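N-isopropylammelide isopropylaminohydrolase (Burkholderia multivorans ATCC 17616, PDB 6NBO) belongs to the zinc-binding amidohydrolase family, with a TIM-barrel fold and additional beta strands packed beside the barrel. Local coordinates at residues Q243-L254 and M269-T279; A363-D371 and P383-G392. All blocks are in the same frame, centred on the assembly; numbering follows the deposited sequence. Where two conformers were deposited one is given.

Interaction 1. Residues Q243-L254 and M269-T279; sequences QHKVTISHAFCL and MAELGVAVVTT
I248 and H250 interleave with A275 and V277 through backbone bonds between neighbouring parallel strands 246-250 and 275-278 of the amidohydrolase TIM barrel, which helix 259-272 joins in a beta-alpha-beta crossover. The strand axes diverge by 22°. I248 N donates to A275 O, I248 O accepts from V277 N at 2.9 Å, and H250 N reaches V277 O along a more bent path. At the other end the helix closes in a Schellman motif at G273, and H244 N bonds to L272 O. Q243 extends this link: with CG anti to its backbone N (chi1 -168°) and a bend at the next bond, the side chain brings NE2 within 2.8 Å of E271 O, which lies close to the amide plane (N-H...O 166°).

Where the strands begin to pair, one water takes the N-H of A275 and donates to V246 O, also meeting T247 OG1. A separate water joins Q243 OE1 to E271 OE2 at the exposed end.

Among apolar contacts, I248 CG1 lies 3.6 Å from V274 CG1, and I248 also touches L230 and I233 of helix 223-239. T247 CG2 meets V277 CG2 at 3.7 Å. S249 OG packs on V277 CB while hydrogen-bonded to D216 and H65.

H250, a zinc ligand together with D304, ends the strand; a water 2.8 Å from its ND1 accepts from T279 N, and T279 CG2 meets the ring edge 4.1 Å from CE1.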
# COMPACT_ATOMS: atom_id res chain seq x y z
N GLN A 243 3.89 -15.99 11.26
CA GLN A 243 3.16 -14.96 11.98
C GLN A 243 3.44 -13.57 11.44
O GLN A 243 4.60 -13.16 11.35
CB GLN A 243 3.56 -15.04 13.46
CG GLN A 243 2.70 -14.24 14.40
CD GLN A 243 1.34 -14.86 14.58
OE1 GLN A 243 1.11 -16.00 14.17
NE2 GLN A 243 0.42 -14.12 15.19
N HIS A 244 2.38 -12.84 11.12
CA HIS A 244 2.50 -11.46 10.67
C HIS A 244 3.41 -11.34 9.44
O HIS A 244 4.07 -10.31 9.25
CB HIS A 244 3.02 -10.55 11.80
CG HIS A 244 2.11 -10.44 12.99
ND1 HIS A 244 2.22 -11.24 14.10
CD2 HIS A 244 1.09 -9.59 13.25
CE1 HIS A 244 1.30 -10.91 14.99
NE2 HIS A 244 0.60 -9.91 14.50
N LYS A 245 3.48 -12.38 8.62
CA LYS A 245 4.27 -12.33 7.40
C LYS A 245 3.45 -12.58 6.14
O LYS A 245 4.03 -12.59 5.05
CB LYS A 245 5.41 -13.35 7.47
CG LYS A 245 6.59 -12.87 8.31
CD LYS A 245 7.68 -13.91 8.38
CE LYS A 245 8.97 -13.42 7.75
NZ LYS A 245 10.02 -14.49 7.80
N VAL A 246 2.14 -12.76 6.25
CA VAL A 246 1.30 -13.03 5.08
C VAL A 246 0.21 -11.96 5.00
O VAL A 246 -0.41 -11.61 6.01
CB VAL A 246 0.68 -14.45 5.15
CG1 VAL A 246 -0.35 -14.65 4.02
CG2 VAL A 246 1.78 -15.49 5.05
N THR A 247 -0.01 -11.45 3.79
CA THR A 247 -1.05 -10.48 3.49
C THR A 247 -1.92 -11.07 2.39
O THR A 247 -1.41 -11.70 1.45
CB THR A 247 -0.42 -9.14 3.03
OG1 THR A 247 0.41 -8.63 4.08
CG2 THR A 247 -1.46 -8.09 2.65
N ILE A 248 -3.23 -10.89 2.51
CA ILE A 248 -4.18 -11.27 1.46
C ILE A 248 -4.68 -10.01 0.80
O ILE A 248 -5.31 -9.17 1.45
CB ILE A 248 -5.37 -12.07 2.02
CG1 ILE A 248 -4.88 -13.16 2.97
CG2 ILE A 248 -6.19 -12.64 0.85
CD1 ILE A 248 -4.07 -14.24 2.29
N SER A 249 -4.44 -9.87 -0.51
CA SER A 249 -4.94 -8.71 -1.24
C SER A 249 -6.27 -9.03 -1.91
O SER A 249 -6.45 -10.11 -2.47
CB SER A 249 -3.92 -8.25 -2.28
OG SER A 249 -2.82 -7.58 -1.67
N HIS A 250 -7.19 -8.05 -1.85
CA HIS A 250 -8.51 -8.05 -2.46
C HIS A 250 -9.49 -8.87 -1.63
O HIS A 250 -10.36 -8.31 -0.96
CB HIS A 250 -8.44 -8.51 -3.92
CG HIS A 250 -7.50 -7.69 -4.75
ND1 HIS A 250 -7.46 -6.31 -4.68
CD2 HIS A 250 -6.53 -8.05 -5.62
CE1 HIS A 250 -6.52 -5.86 -5.49
NE2 HIS A 250 -5.94 -6.89 -6.08
N ALA A 251 -9.34 -10.20 -1.64
CA ALA A 251 -10.10 -11.07 -0.74
C ALA A 251 -11.61 -10.88 -0.92
O ALA A 251 -12.37 -10.88 0.05
CB ALA A 251 -9.71 -10.84 0.72
N PHE A 252 -12.04 -10.74 -2.19
CA PHE A 252 -13.45 -10.52 -2.50
C PHE A 252 -14.35 -11.59 -1.89
O PHE A 252 -15.51 -11.30 -1.57
CB PHE A 252 -13.66 -10.50 -4.02
CG PHE A 252 -12.81 -9.50 -4.75
CD1 PHE A 252 -12.54 -8.26 -4.19
CD2 PHE A 252 -12.29 -9.80 -5.99
CE1 PHE A 252 -11.75 -7.34 -4.88
CE2 PHE A 252 -11.51 -8.89 -6.68
CZ PHE A 252 -11.24 -7.66 -6.12
N CYS A 253 -13.86 -12.82 -1.75
CA CYS A 253 -14.74 -13.88 -1.25
C CYS A 253 -15.26 -13.59 0.15
O CYS A 253 -16.31 -14.11 0.53
CB CYS A 253 -14.03 -15.23 -1.27
SG CYS A 253 -12.61 -15.38 -0.14
N LEU A 254 -14.55 -12.75 0.91
CA LEU A 254 -15.01 -12.38 2.25
C LEU A 254 -16.29 -11.55 2.20
O LEU A 254 -16.98 -11.43 3.21
CB LEU A 254 -13.91 -11.62 2.99
CG LEU A 254 -12.63 -12.41 3.34
CD1 LEU A 254 -11.53 -11.51 3.93
CD2 LEU A 254 -12.95 -13.55 4.31
N MET A 269 -7.32 -15.27 10.53
CA MET A 269 -6.41 -14.23 10.06
C MET A 269 -5.93 -13.35 11.21
O MET A 269 -4.74 -13.02 11.29
CB MET A 269 -7.10 -13.40 8.98
CG MET A 269 -7.54 -14.25 7.79
SD MET A 269 -8.63 -13.38 6.67
CE MET A 269 -7.54 -12.08 6.18
N ALA A 270 -6.83 -12.96 12.11
CA ALA A 270 -6.42 -12.13 13.24
C ALA A 270 -5.37 -12.86 14.09
O ALA A 270 -4.34 -12.29 14.45
CB ALA A 270 -7.63 -11.75 14.09
N GLU A 271 -5.64 -14.13 14.40
CA GLU A 271 -4.72 -14.94 15.18
C GLU A 271 -3.33 -14.99 14.54
O GLU A 271 -2.32 -14.90 15.24
CB GLU A 271 -5.29 -16.35 15.35
CG GLU A 271 -4.39 -17.32 16.09
CD GLU A 271 -4.01 -16.82 17.47
OE1 GLU A 271 -4.88 -16.26 18.17
OE2 GLU A 271 -2.83 -16.98 17.86
N LEU A 272 -3.27 -15.10 13.22
CA LEU A 272 -2.00 -15.26 12.52
C LEU A 272 -1.36 -13.93 12.13
O LEU A 272 -0.30 -13.93 11.49
CB LEU A 272 -2.18 -16.13 11.28
CG LEU A 272 -2.49 -17.59 11.62
CD1 LEU A 272 -3.00 -18.35 10.42
CD2 LEU A 272 -1.22 -18.24 12.16
N GLY A 273 -1.97 -12.81 12.50
CA GLY A 273 -1.45 -11.53 12.07
C GLY A 273 -1.52 -11.32 10.57
O GLY A 273 -0.67 -10.62 10.02
N VAL A 274 -2.51 -11.91 9.90
CA VAL A 274 -2.69 -11.73 8.47
C VAL A 274 -3.58 -10.52 8.23
O VAL A 274 -4.73 -10.48 8.69
CB VAL A 274 -3.31 -12.99 7.83
CG1 VAL A 274 -3.66 -12.71 6.37
CG2 VAL A 274 -2.36 -14.17 7.97
N ALA A 275 -3.06 -9.52 7.51
CA ALA A 275 -3.82 -8.33 7.15
C ALA A 275 -4.51 -8.53 5.80
O ALA A 275 -4.16 -9.43 5.03
CB ALA A 275 -2.89 -7.11 7.07
N VAL A 276 -5.52 -7.70 5.54
CA VAL A 276 -6.21 -7.73 4.27
C VAL A 276 -6.05 -6.36 3.60
O VAL A 276 -6.08 -5.32 4.25
CB VAL A 276 -7.70 -8.14 4.43
CG1 VAL A 276 -8.52 -7.08 5.18
CG2 VAL A 276 -8.32 -8.47 3.07
N VAL A 277 -5.82 -6.40 2.28
CA VAL A 277 -5.77 -5.19 1.47
C VAL A 277 -7.10 -5.03 0.77
O VAL A 277 -7.58 -5.96 0.10
CB VAL A 277 -4.63 -5.24 0.45
CG1 VAL A 277 -4.74 -4.06 -0.50
CG2 VAL A 277 -3.28 -5.28 1.14
N THR A 278 -7.71 -3.85 0.89
CA THR A 278 -8.88 -3.54 0.08
C THR A 278 -8.60 -2.28 -0.72
O THR A 278 -8.00 -1.33 -0.21
CB THR A 278 -10.16 -3.39 0.92
OG1 THR A 278 -11.28 -3.24 0.04
CG2 THR A 278 -10.10 -2.20 1.89
N THR A 279 -8.99 -2.30 -1.99
CA THR A 279 -8.89 -1.12 -2.84
C THR A 279 -10.27 -0.56 -3.14
O THR A 279 -10.40 0.35 -3.97
CB THR A 279 -8.14 -1.47 -4.13
OG1 THR A 279 -8.94 -2.35 -4.93
CG2 THR A 279 -6.81 -2.16 -3.77
O HOH W 1 -0.63 -17.92 15.78
O HOH W 2 0.92 -14.05 8.74
O HOH W 3 -0.09 -8.96 6.67
O HOH W 4 -9.53 -4.77 -3.70
O HOH W 5 -11.29 -5.56 -1.63

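Interaction 2. Residues A363-D371 and P383-G392; sequences ARADVVLVD and PVRRLVVSSG. With EDO (1,2-ethanediol), chain L.
L369 meets L387 across a hydrogen-bonded pair of the antiparallel strands 367-370 and 387-390, part of the beta structure beside the TIM barrel; helix 375-381 lies in the connection between them. L369 has more surface buried by the contact than any other residue here. Its side chain and that of L387 lie side by side and point the same way, L369 CD1 resting 3.9 Å from L387 CD2, with A57 and V17 also touching L369. Its backbone is used twice: L369 N donates to L387 O at 3.0 Å, and L369 O takes R386 N through a bent bond (132°).

R386 then runs past this carbonyl, CB 3.7 Å from L369 O. The chain leaves with CG opposite the backbone N (chi1 -176°), which lets NH2 come within 4.1 Å of D371 CB without pairing with the carboxylate; the polar partner of R386 is G52 O, bonded by NH1.

V389 repeats the ladder with V367, each N-H meeting the other's carbonyl, and its CG1 sits 3.5 Å from A365 O. Beyond this valine pair D366 OD1 adds a polar bond, receiving S391 N at 2.8 Å nearly straight (176°), while OD2 bonds to T121 OG1.

Each carboxylate oxygen of D366 thus has its own partner. A weak, long ion pair of OD2 with R122 would favour the charged form of this group, which ties the backbone at S391, just past strand 387-390, to segment 363-371.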
# COMPACT_ATOMS: atom_id res chain seq x y z
N ALA A 363 9.40 8.43 16.07
CA ALA A 363 8.92 8.03 14.76
C ALA A 363 9.74 8.72 13.68
O ALA A 363 10.33 9.79 13.90
CB ALA A 363 7.44 8.38 14.59
N ARG A 364 9.78 8.10 12.51
CA ARG A 364 10.32 8.77 11.33
C ARG A 364 9.54 10.04 11.07
O ARG A 364 8.31 10.05 11.11
CB ARG A 364 10.26 7.85 10.10
CG ARG A 364 10.96 8.45 8.87
CD ARG A 364 10.82 7.54 7.63
NE ARG A 364 11.41 6.22 7.89
CZ ARG A 364 11.12 5.12 7.20
NH1 ARG A 364 10.26 5.17 6.18
NH2 ARG A 364 11.68 3.97 7.53
N ALA A 365 10.26 11.13 10.80
CA ALA A 365 9.65 12.45 10.68
C ALA A 365 9.03 12.63 9.30
O ALA A 365 9.51 13.37 8.44
CB ALA A 365 10.69 13.53 10.97
N ASP A 366 7.92 11.91 9.09
CA ASP A 366 7.04 12.10 7.93
C ASP A 366 5.81 12.86 8.39
O ASP A 366 5.05 12.36 9.23
CB ASP A 366 6.63 10.76 7.31
CG ASP A 366 7.81 9.95 6.75
OD1 ASP A 366 8.96 10.46 6.76
OD2 ASP A 366 7.59 8.80 6.31
N VAL A 367 5.62 14.07 7.88
CA VAL A 367 4.56 14.95 8.35
C VAL A 367 3.90 15.60 7.14
O VAL A 367 4.58 16.11 6.25
CB VAL A 367 5.06 16.03 9.32
CG1 VAL A 367 3.89 16.85 9.85
CG2 VAL A 367 5.83 15.41 10.49
N VAL A 368 2.57 15.57 7.11
CA VAL A 368 1.77 16.11 6.02
C VAL A 368 0.79 17.09 6.62
O VAL A 368 -0.00 16.72 7.49
CB VAL A 368 1.04 14.98 5.26
CG1 VAL A 368 0.18 15.53 4.11
CG2 VAL A 368 2.05 13.96 4.75
N LEU A 369 0.86 18.36 6.20
CA LEU A 369 -0.05 19.39 6.71
C LEU A 369 -1.17 19.62 5.71
O LEU A 369 -0.90 19.76 4.51
CB LEU A 369 0.69 20.71 6.97
CG LEU A 369 1.86 20.66 7.94
CD1 LEU A 369 2.31 22.09 8.26
CD2 LEU A 369 1.49 19.89 9.20
N VAL A 370 -2.41 19.68 6.20
CA VAL A 370 -3.58 20.00 5.36
C VAL A 370 -4.48 20.99 6.09
O VAL A 370 -4.64 20.92 7.31
CB VAL A 370 -4.38 18.74 4.97
CG1 VAL A 370 -3.58 17.89 4.03
CG2 VAL A 370 -4.82 17.94 6.20
N ASP A 371 -5.07 21.91 5.32
CA ASP A 371 -6.03 22.87 5.86
C ASP A 371 -7.39 22.19 5.89
O ASP A 371 -8.11 22.17 4.89
CB ASP A 371 -6.07 24.15 5.03
CG ASP A 371 -7.15 25.14 5.50
OD1 ASP A 371 -7.69 24.97 6.62
OD2 ASP A 371 -7.46 26.10 4.76
N PRO A 383 -7.95 18.14 0.83
CA PRO A 383 -7.24 19.41 0.62
C PRO A 383 -5.81 19.18 0.16
O PRO A 383 -5.19 18.17 0.48
CB PRO A 383 -7.29 20.08 2.00
CG PRO A 383 -7.42 18.97 2.96
CD PRO A 383 -8.25 17.91 2.26
N VAL A 384 -5.29 20.14 -0.61
CA VAL A 384 -3.92 20.03 -1.10
C VAL A 384 -2.98 19.84 0.08
O VAL A 384 -3.23 20.37 1.17
CB VAL A 384 -3.55 21.29 -1.91
CG1 VAL A 384 -3.53 22.52 -1.02
CG2 VAL A 384 -2.20 21.11 -2.60
N ARG A 385 -1.93 19.05 -0.10
CA ARG A 385 -0.92 18.94 0.95
C ARG A 385 -0.14 20.24 0.99
O ARG A 385 0.68 20.52 0.11
CB ARG A 385 0.02 17.75 0.72
CG ARG A 385 -0.65 16.43 0.40
CD ARG A 385 -1.79 16.06 1.35
NE ARG A 385 -3.10 16.23 0.72
CZ ARG A 385 -3.72 15.28 0.02
NH1 ARG A 385 -3.15 14.09 -0.16
NH2 ARG A 385 -4.92 15.51 -0.50
N ARG A 386 -0.39 21.06 2.00
CA ARG A 386 0.32 22.33 2.10
C ARG A 386 1.82 22.11 2.28
O ARG A 386 2.64 22.85 1.72
CB ARG A 386 -0.24 23.16 3.25
CG ARG A 386 0.42 24.53 3.31
CD ARG A 386 0.32 25.12 4.68
NE ARG A 386 -1.05 25.45 5.01
CZ ARG A 386 -1.45 25.72 6.25
NH1 ARG A 386 -0.58 25.70 7.24
NH2 ARG A 386 -2.73 26.01 6.48
N LEU A 387 2.19 21.10 3.06
CA LEU A 387 3.58 20.79 3.37
C LEU A 387 3.72 19.28 3.45
O LEU A 387 2.88 18.61 4.04
CB LEU A 387 4.02 21.41 4.70
CG LEU A 387 5.48 21.14 5.11
CD1 LEU A 387 6.43 21.85 4.15
CD2 LEU A 387 5.73 21.59 6.53
N VAL A 388 4.77 18.74 2.84
CA VAL A 388 5.14 17.35 3.03
C VAL A 388 6.58 17.34 3.53
O VAL A 388 7.47 17.93 2.90
CB VAL A 388 4.99 16.50 1.76
CG1 VAL A 388 5.34 15.04 2.05
CG2 VAL A 388 3.56 16.59 1.21
N VAL A 389 6.79 16.70 4.68
CA VAL A 389 8.11 16.45 5.24
C VAL A 389 8.33 14.95 5.18
O VAL A 389 7.45 14.17 5.58
CB VAL A 389 8.22 16.96 6.68
CG1 VAL A 389 9.60 16.65 7.24
CG2 VAL A 389 7.92 18.45 6.73
N SER A 390 9.48 14.53 4.69
CA SER A 390 9.78 13.11 4.61
C SER A 390 11.16 12.88 5.17
O SER A 390 12.13 13.51 4.72
CB SER A 390 9.68 12.62 3.17
OG SER A 390 9.97 11.24 3.10
N SER A 391 11.26 11.97 6.15
CA SER A 391 12.51 11.71 6.85
C SER A 391 13.15 13.00 7.33
O SER A 391 14.36 13.19 7.25
CB SER A 391 13.48 10.91 5.99
OG SER A 391 13.05 9.56 5.89
N GLY A 392 12.31 13.91 7.83
CA GLY A 392 12.79 15.15 8.40
C GLY A 392 13.15 16.24 7.41
O GLY A 392 13.59 17.31 7.84
C1 EDO L . 13.67 3.97 10.11
O1 EDO L . 12.85 2.88 10.55
C2 EDO L . 13.04 5.29 10.53
O2 EDO L . 13.71 6.38 9.88
O HOH W 6 -4.48 22.28 2.52

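In the fold
Both contacts are buried pairings of strands joined by a helix-containing connection, yet they lie on opposite sides of the chain's centre, with centres 28 Å apart and no touch. Interaction 1 belongs to the barrel wall: its strands are parallel, one water bridges the start of the ladder, and one strand ends in a zinc ligand. Interaction 2 lies in the flanking beta structure next to strand 56-66, which also supplies the zinc ligand H65; its strands are antiparallel and its faces mainly aliphatic. Each contact has a few exposed residues: Q243, H244 and E271, all polar, in interaction 1, and the charged D371 and apolar V384 in interaction 2.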